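Local coordinates for protein TRAP-type transporter, periplasmic component (Cupriavidus necator, PDB 4P8B) that binds (S)-2-acetolactate and probably delivers it, as the periplasmic solute-binding component, to a TRAP-type membrane transporter, at residues T80-A85 with I99-Q104; V234-Y239 with V301-P306. All blocks are in the same frame, centred on the assembly; numbering follows the deposited sequence.

Overall arrangement
From the N terminus, the chain first closes contact 1, where residues 80-85, at the start of helix 82-88, meet residues 99-104 after only 13 intervening residues. Those residues include strand 93-97 of the five-stranded mixed sheet. Contact 2 closes later and over a longer span: 61 residues, largely helical, separate 234-239 from 301-306. It pairs strands 233-235 and 300-302 at one side of the four-stranded sheet. The two contacts follow in series, neither nested nor crossed. The centres of contact 1 and contact 2 lie about 29 Å apart, on opposite sides of the chain's centre. Contact 1 reaches the bound acetolactate through N100, whereas contact 2 joins two parallel strands farther from the ligand.

Contact 1: residues T80-A85 with I99-Q104; sequences TREFSA and INWSPQ. With X2X ((2S)-2-hydroxy-2-methyl-3-oxobutanoic acid), chain D.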
# COMPACT_ATOMS: atom_id res chain seq x y z
N THR A 80 -3.84 8.44 -7.86
CA THR A 80 -4.27 9.25 -6.74
C THR A 80 -5.62 9.90 -6.99
O THR A 80 -6.08 10.68 -6.17
CB THR A 80 -3.23 10.31 -6.30
OG1 THR A 80 -2.84 11.13 -7.41
CG2 THR A 80 -1.98 9.64 -5.72
N ARG A 81 -6.30 9.53 -8.08
CA ARG A 81 -7.72 9.84 -8.19
C ARG A 81 -8.54 8.60 -8.53
O ARG A 81 -9.68 8.70 -8.98
CB ARG A 81 -7.97 10.95 -9.21
CG ARG A 81 -7.55 10.60 -10.63
CD ARG A 81 -7.82 11.79 -11.54
NE ARG A 81 -7.32 11.56 -12.90
CZ ARG A 81 -8.00 10.95 -13.86
NH1 ARG A 81 -9.24 10.52 -13.65
NH2 ARG A 81 -7.45 10.80 -15.06
N GLU A 82 -7.98 7.43 -8.28
CA GLU A 82 -8.72 6.18 -8.41
C GLU A 82 -9.96 6.14 -7.50
O GLU A 82 -11.02 5.67 -7.91
CB GLU A 82 -7.81 5.00 -8.07
CG GLU A 82 -8.40 3.65 -8.40
CD GLU A 82 -7.60 2.47 -7.83
OE1 GLU A 82 -7.22 2.53 -6.64
OE2 GLU A 82 -7.31 1.50 -8.55
N PHE A 83 -9.85 6.64 -6.26
CA PHE A 83 -10.98 6.56 -5.34
C PHE A 83 -12.18 7.30 -5.92
O PHE A 83 -13.32 6.81 -5.85
CB PHE A 83 -10.63 7.14 -3.97
CG PHE A 83 -11.70 6.92 -2.95
CD1 PHE A 83 -11.81 5.69 -2.32
CD2 PHE A 83 -12.62 7.91 -2.63
CE1 PHE A 83 -12.76 5.45 -1.39
CE2 PHE A 83 -13.60 7.68 -1.68
CZ PHE A 83 -13.68 6.44 -1.07
N SER A 84 -11.96 8.49 -6.45
CA SER A 84 -13.07 9.26 -7.01
C SER A 84 -13.73 8.51 -8.17
O SER A 84 -14.95 8.52 -8.32
CB SER A 84 -12.60 10.63 -7.46
OG SER A 84 -11.89 11.28 -6.42
N ALA A 85 -12.92 7.85 -8.99
CA ALA A 85 -13.46 7.08 -10.11
C ALA A 85 -14.29 5.89 -9.63
O ALA A 85 -15.31 5.54 -10.25
CB ALA A 85 -12.32 6.62 -11.03
N ILE A 99 -2.57 4.28 0.44
CA ILE A 99 -1.84 5.48 0.09
C ILE A 99 -2.56 6.25 -1.03
O ILE A 99 -2.70 7.47 -1.00
CB ILE A 99 -0.40 5.14 -0.35
CG1 ILE A 99 0.40 4.66 0.86
CG2 ILE A 99 0.26 6.37 -0.98
CD1 ILE A 99 1.77 4.12 0.49
N ASN A 100 -3.04 5.51 -2.02
CA ASN A 100 -3.57 6.14 -3.22
C ASN A 100 -4.91 6.82 -2.99
O ASN A 100 -5.26 7.76 -3.70
CB ASN A 100 -3.70 5.12 -4.33
CG ASN A 100 -2.36 4.62 -4.81
OD1 ASN A 100 -1.34 5.32 -4.69
ND2 ASN A 100 -2.32 3.38 -5.25
N TRP A 101 -5.63 6.36 -1.98
CA TRP A 101 -6.95 6.90 -1.66
C TRP A 101 -6.90 7.94 -0.53
O TRP A 101 -7.91 8.57 -0.19
CB TRP A 101 -7.92 5.78 -1.27
CG TRP A 101 -8.16 4.74 -2.31
CD1 TRP A 101 -7.82 4.76 -3.65
CD2 TRP A 101 -8.80 3.48 -2.08
NE1 TRP A 101 -8.22 3.58 -4.25
CE2 TRP A 101 -8.83 2.79 -3.31
CE3 TRP A 101 -9.38 2.89 -0.95
CZ2 TRP A 101 -9.39 1.53 -3.43
CZ3 TRP A 101 -9.93 1.64 -1.07
CH2 TRP A 101 -9.93 0.97 -2.31
N SER A 102 -5.74 8.09 0.08
CA SER A 102 -5.58 9.06 1.15
C SER A 102 -5.96 10.50 0.76
O SER A 102 -6.50 11.20 1.59
CB SER A 102 -4.15 9.03 1.69
OG SER A 102 -3.91 7.84 2.41
N PRO A 103 -5.70 10.93 -0.49
CA PRO A 103 -6.10 12.31 -0.80
C PRO A 103 -7.60 12.57 -0.64
O PRO A 103 -7.98 13.69 -0.30
CB PRO A 103 -5.66 12.49 -2.27
CG PRO A 103 -4.55 11.54 -2.42
CD PRO A 103 -4.90 10.34 -1.59
N GLN A 104 -8.42 11.54 -0.83
CA GLN A 104 -9.87 11.65 -0.69
C GLN A 104 -10.40 11.21 0.67
O GLN A 104 -11.47 11.65 1.08
CB GLN A 104 -10.58 10.82 -1.76
CG GLN A 104 -10.36 11.33 -3.17
CD GLN A 104 -9.06 10.85 -3.78
OE1 GLN A 104 -8.53 9.80 -3.39
NE2 GLN A 104 -8.52 11.62 -4.72
OAD X2X D . 2.97 3.60 -6.46
CAH X2X D . 3.46 2.73 -5.67
OAE X2X D . 4.62 2.86 -5.17
CAI X2X D . 2.65 1.53 -5.29
CAB X2X D . 2.52 0.64 -6.51
OAF X2X D . 3.18 0.90 -4.15
CAG X2X D . 1.32 2.06 -4.88
OAC X2X D . 0.38 2.04 -5.67
CAA X2X D . 1.14 2.65 -3.52
O HOH W 1 -4.80 1.83 -5.52
O HOH W 2 -7.57 8.02 -5.26
O HOH W 3 -10.23 13.26 -6.84
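W101 and E82 meet through a short hydrogen bond, 2.8 Å from NE1 of W101 to OE1 of E82. OE1 is reached on its anti side, from somewhat out of the carboxylate plane. The other oxygen, OE2, is held by S36, so both ends of the carboxylate have a partner. CB and CD1 of F83 lie over one face of the same indole, CD1 toward its rim. CB makes a CH-pi contact, 4.1 Å from the centroid of the five-membered ring. CG of F83 is anti to the backbone N (chi1 -173°), which carries the phenyl ring across the indole, with the planes oblique at 56°.

Q104 holds the turn just before the helix. Its NE2 donates to T80 O at 3.0 Å in a nearly straight bond, with the acceptor close to the amide plane. The bend at chi2 (83°) turns the amide back toward T80. CB of Q104 packs 3.7 Å from F83 CD2, and the amide lies almost parallel to the phenyl plane. A water accepts from F83 N and lies within hydrogen-bonding distance of N100 O and Q104 OE1.

N100 carries the contact to the ligand. Its ND2 donates to acetolactate OAC at 3.0 Å, nearly straight. The same ND2 also donates a hydrogen bond to a water, which in turn donates to E82 OE1. OD1 accepts from Q79, itself a ligand-binding residue. E82 thus sits in the second shell, linked by water to N100, which is fixed at both ends of its amide.

The contact joins the N-terminal end of helix 82-88 to the short helix 98-101, which follows strand 93-97. On the sheet side, W101 packs on I245 and V247 of strand 241-249.

Contact 2: residues V234-Y239 with V301-P306; sequences VTTWGY and VTHLTP
T302 is held to segment 234-239 by two backbone hydrogen bonds. Its N donates to V234 O at 2.8 Å, and its O accepts from T236 N at 3.0 Å. A weak bond from T236 OG1 also reaches T302 O. That hydroxyl sits between the backbone N and the carbonyl carbon (chi1 56°), which turns it toward the H303 ring, 2.9 Å from OG1 of T236 to ND1 of H303. Beyond the paired strands, a water bridges T236 O and L304 N. The hydroxyls of T235 and T302 are taken up by I164 O and E163.

Packing surrounds these bonds. T235 and T302 lie on one face of the sheet, with OG1 of T235 3.6 Å from CB of T302. On that side CG2 of T235 meets CD2 of L304 at 3.6 Å. L304 also brings CD1 against CB of W237. On the other face V234 lies beside V301. CG1 of V301 also meets CG2 of T236 at 3.8 Å, and all three residues touch W291 of helix 289-295.

This is a parallel beta pair. Strand 300-302 is outermost in the four-stranded mixed sheet, and the chain makes an inverse gamma turn centred on T236, next to the strand pairing.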
# COMPACT_ATOMS: atom_id res chain seq x y z
N VAL A 234 19.32 -0.67 -0.29
CA VAL A 234 18.03 -0.71 0.38
C VAL A 234 18.25 -0.68 1.89
O VAL A 234 19.14 -1.34 2.39
CB VAL A 234 17.29 -2.04 0.06
CG1 VAL A 234 16.08 -2.23 0.97
CG2 VAL A 234 16.89 -2.09 -1.39
N THR A 235 17.42 0.09 2.60
CA THR A 235 17.38 0.02 4.06
C THR A 235 16.01 -0.42 4.51
O THR A 235 15.01 0.17 4.13
CB THR A 235 17.74 1.36 4.68
OG1 THR A 235 19.08 1.65 4.33
CG2 THR A 235 17.63 1.33 6.22
N THR A 236 15.99 -1.49 5.30
CA THR A 236 14.72 -2.08 5.69
C THR A 236 14.15 -1.39 6.94
O THR A 236 13.86 -2.05 7.95
CB THR A 236 14.89 -3.57 5.95
OG1 THR A 236 15.90 -3.75 6.95
CG2 THR A 236 15.26 -4.31 4.65
N TRP A 237 14.01 -0.08 6.87
CA TRP A 237 13.56 0.72 8.01
C TRP A 237 12.10 0.54 8.41
O TRP A 237 11.74 0.93 9.51
CB TRP A 237 13.83 2.18 7.73
CG TRP A 237 13.08 2.82 6.58
CD1 TRP A 237 12.32 2.21 5.62
CD2 TRP A 237 13.04 4.21 6.29
NE1 TRP A 237 11.83 3.15 4.75
CE2 TRP A 237 12.25 4.39 5.14
CE3 TRP A 237 13.63 5.34 6.89
CZ2 TRP A 237 12.00 5.64 4.61
CZ3 TRP A 237 13.38 6.57 6.36
CH2 TRP A 237 12.58 6.72 5.22
N GLY A 238 11.28 -0.08 7.58
CA GLY A 238 9.90 -0.34 7.93
C GLY A 238 9.12 0.90 8.31
O GLY A 238 8.23 0.80 9.19
N TYR A 239 9.36 2.05 7.70
CA TYR A 239 8.82 3.30 8.23
C TYR A 239 7.29 3.34 8.19
O TYR A 239 6.66 3.89 9.10
CB TYR A 239 9.43 4.56 7.61
CG TYR A 239 8.93 4.99 6.23
CD1 TYR A 239 8.86 4.11 5.13
CD2 TYR A 239 8.60 6.30 6.02
CE1 TYR A 239 8.43 4.56 3.89
CE2 TYR A 239 8.21 6.76 4.78
CZ TYR A 239 8.12 5.88 3.71
OH TYR A 239 7.71 6.38 2.50
N VAL A 301 21.80 -4.49 1.20
CA VAL A 301 20.65 -4.33 2.10
C VAL A 301 21.17 -4.04 3.49
O VAL A 301 21.98 -4.78 4.03
CB VAL A 301 19.77 -5.60 2.12
CG1 VAL A 301 18.56 -5.40 3.05
CG2 VAL A 301 19.30 -5.94 0.74
N THR A 302 20.68 -2.93 4.04
CA THR A 302 21.08 -2.44 5.35
C THR A 302 19.94 -2.61 6.34
O THR A 302 18.81 -2.24 6.07
CB THR A 302 21.41 -0.94 5.23
OG1 THR A 302 22.57 -0.79 4.39
CG2 THR A 302 21.66 -0.31 6.58
N HIS A 303 20.27 -3.20 7.48
CA HIS A 303 19.34 -3.34 8.61
C HIS A 303 19.81 -2.42 9.72
O HIS A 303 20.96 -2.47 10.14
CB HIS A 303 19.31 -4.81 9.05
CG HIS A 303 18.97 -5.76 7.93
ND1 HIS A 303 17.67 -6.01 7.54
CD2 HIS A 303 19.76 -6.48 7.09
CE1 HIS A 303 17.67 -6.85 6.52
NE2 HIS A 303 18.93 -7.16 6.24
N LEU A 304 18.91 -1.55 10.19
CA LEU A 304 19.24 -0.56 11.21
C LEU A 304 19.37 -1.16 12.61
O LEU A 304 18.66 -2.11 12.96
CB LEU A 304 18.14 0.52 11.29
CG LEU A 304 17.86 1.26 9.97
CD1 LEU A 304 16.80 2.31 10.19
CD2 LEU A 304 19.13 1.89 9.47
N THR A 305 20.26 -0.60 13.41
CA THR A 305 20.25 -0.91 14.83
C THR A 305 19.00 -0.32 15.48
O THR A 305 18.39 0.59 14.94
CB THR A 305 21.48 -0.33 15.52
OG1 THR A 305 21.45 1.10 15.44
CG2 THR A 305 22.77 -0.83 14.87
N PRO A 306 18.63 -0.84 16.66
CA PRO A 306 17.52 -0.19 17.35
C PRO A 306 17.77 1.30 17.58
O PRO A 306 16.85 2.09 17.44
CB PRO A 306 17.43 -0.97 18.67
CG PRO A 306 17.95 -2.32 18.32
CD PRO A 306 19.06 -2.08 17.32
O HOH W 4 22.34 -0.13 1.73
O HOH W 5 16.24 -2.48 9.58